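Local coordinates for transcription termination factor FttA (Methanosarcina mazei, PDB 2XR1), which probably terminates transcription in this archaeon by cleaving RNA at the exit channel of RNA polymerase, using two zinc ions, at residues B[381-386]-B[581-586]. Numbering follows the deposited sequence.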
loop_
_atom_site.group_PDB
_atom_site.type_symbol
_atom_site.label_atom_id
_atom_site.label_comp_id
_atom_site.label_asym_id
_atom_site.label_seq_id
_atom_site.Cartn_x
_atom_site.Cartn_y
_atom_site.Cartn_z
ATOM N N ALA B 381 -16.436 12.972 -6.899
ATOM C CA ALA B 381 -16.352 14.418 -6.740
ATOM C C ALA B 381 -16.334 15.188 -8.080
ATOM O O ALA B 381 -15.725 16.215 -8.159
ATOM C CB ALA B 381 -15.120 14.781 -5.878
ATOM N N THR B 382 -17.009 14.690 -9.110
ATOM C CA THR B 382 -16.870 15.216 -10.490
ATOM C C THR B 382 -17.281 16.649 -10.573
ATOM O O THR B 382 -16.578 17.466 -11.155
ATOM C CB THR B 382 -17.701 14.455 -11.510
ATOM O OG1 THR B 382 -17.498 13.065 -11.328
ATOM C CG2 THR B 382 -17.303 14.827 -12.931
ATOM N N TYR B 383 -18.413 16.972 -9.958
ATOM C CA TYR B 383 -18.827 18.355 -9.841
ATOM C C TYR B 383 -18.518 18.900 -8.438
ATOM O O TYR B 383 -19.289 19.667 -7.839
ATOM C CB TYR B 383 -20.307 18.478 -10.193
ATOM C CG TYR B 383 -20.585 18.317 -11.682
ATOM C CD1 TYR B 383 -20.505 17.089 -12.287
ATOM C CD2 TYR B 383 -20.919 19.386 -12.460
ATOM C CE1 TYR B 383 -20.741 16.927 -13.621
ATOM C CE2 TYR B 383 -21.161 19.233 -13.797
ATOM C CZ TYR B 383 -21.071 18.002 -14.377
ATOM O OH TYR B 383 -21.336 17.875 -15.706
ATOM N N GLY B 384 -17.358 18.560 -7.934
ATOM C CA GLY B 384 -17.057 18.826 -6.554
ATOM C C GLY B 384 -16.606 20.242 -6.266
ATOM O O GLY B 384 -16.541 20.633 -5.119
ATOM N N ASN B 385 -16.273 20.989 -7.310
ATOM C CA ASN B 385 -15.859 22.359 -7.158
ATOM C C ASN B 385 -16.936 23.263 -6.535
ATOM O O ASN B 385 -18.113 23.127 -6.825
ATOM C CB ASN B 385 -15.454 22.902 -8.522
ATOM C CG ASN B 385 -13.970 22.730 -8.805
ATOM O OD1 ASN B 385 -13.127 23.363 -8.144
ATOM N ND2 ASN B 385 -13.638 21.912 -9.794
ATOM N N ALA B 386 -16.529 24.209 -5.695
ATOM C CA ALA B 386 -17.476 25.178 -5.082
ATOM C C ALA B 386 -18.476 25.727 -6.100
ATOM O O ALA B 386 -19.607 26.031 -5.784
ATOM C CB ALA B 386 -16.690 26.326 -4.409
ATOM N N SER B 581 -25.254 14.976 -17.583
ATOM C CA SER B 581 -24.068 14.216 -17.297
ATOM C C SER B 581 -24.401 12.970 -16.532
ATOM O O SER B 581 -23.657 12.036 -16.590
ATOM C CB SER B 581 -23.068 15.060 -16.501
ATOM O OG SER B 581 -23.577 15.367 -15.211
ATOM N N GLY B 582 -25.498 12.967 -15.779
ATOM C CA GLY B 582 -25.826 11.850 -14.887
ATOM C C GLY B 582 -25.038 11.835 -13.575
ATOM O O GLY B 582 -25.029 10.824 -12.878
ATOM N N HIS B 583 -24.384 12.953 -13.243
ATOM C CA HIS B 583 -23.747 13.154 -11.940
ATOM C C HIS B 583 -24.432 14.191 -11.070
ATOM O O HIS B 583 -25.028 15.168 -11.543
ATOM C CB HIS B 583 -22.342 13.659 -12.132
ATOM C CG HIS B 583 -21.413 12.678 -12.789
ATOM N ND1 HIS B 583 -20.740 11.700 -12.081
ATOM C CD2 HIS B 583 -21.001 12.576 -14.077
ATOM C CE1 HIS B 583 -19.955 11.046 -12.915
ATOM N NE2 HIS B 583 -20.084 11.568 -14.125
ATOM N N SER B 584 -24.309 13.986 -9.776
ATOM C CA SER B 584 -24.705 14.940 -8.796
ATOM C C SER B 584 -23.903 16.195 -8.988
ATOM O O SER B 584 -22.701 16.126 -9.097
ATOM C CB SER B 584 -24.401 14.383 -7.403
ATOM O OG SER B 584 -25.276 13.358 -7.080
ATOM N N ASP B 585 -24.552 17.351 -9.004
ATOM C CA ASP B 585 -23.816 18.611 -9.027
ATOM C C ASP B 585 -23.253 18.899 -7.621
ATOM O O ASP B 585 -23.336 18.044 -6.734
ATOM C CB ASP B 585 -24.692 19.750 -9.562
ATOM C CG ASP B 585 -25.721 20.285 -8.539
ATOM O OD1 ASP B 585 -25.866 19.693 -7.435
ATOM O OD2 ASP B 585 -26.399 21.318 -8.847
ATOM N N ARG B 586 -22.664 20.074 -7.430
ATOM C CA ARG B 586 -22.026 20.388 -6.154
ATOM C C ARG B 586 -23.029 20.317 -5.010
ATOM O O ARG B 586 -22.778 19.671 -4.032
ATOM C CB ARG B 586 -21.342 21.752 -6.216
ATOM C CG ARG B 586 -21.062 22.381 -4.889
ATOM C CD ARG B 586 -19.829 21.803 -4.191
ATOM N NE ARG B 586 -19.551 22.637 -3.038
ATOM C CZ ARG B 586 -18.387 22.772 -2.419
ATOM N NH1 ARG B 586 -17.301 22.127 -2.809
ATOM N NH2 ARG B 586 -18.322 23.602 -1.393
HETATM O O HOH W 1 -20.318 14.965 -9.263
#
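T382 and H583 meet because each first torsion sets the working group beside its own backbone N: chi1 of -48° brings OG1 of T382 over one face of the imidazole, and chi1 of -66° swings H583 CG so that the ring comes within its reach. T382 CB also makes a CH-pi contact, 4.2 Å from the H583 ring centroid. OG1 of T382 and ND1 of H583 each bond one carboxylate oxygen of E380; T382 OG1 also bonds ND1 of zinc ligand H607, and G582 O bonds zinc ligand H332. Next along, the Y383 ring meets S581, H583, S584 and D585 obliquely, with CD1 3.9 Å from H583 CB. Y383 OH takes a weak bond from S581 OG (3.4 Å) and also pairs with D578. A water bridges the backbones, accepting from Y383 N and donating to S584 O. At the far end R586, bent at chi2, uses NH1 to bond G384 O (2.9 Å), which lies near the guanidinium plane; A386 CA sits over the centre of one guanidinium face, while D615 and S619 hold the group from helix 610-624. This joint between the two metallo-beta-lactamase regions flanking the Beta-Casp insertion thus supplies second-shell groups that probably help orient the zinc-binding histidines.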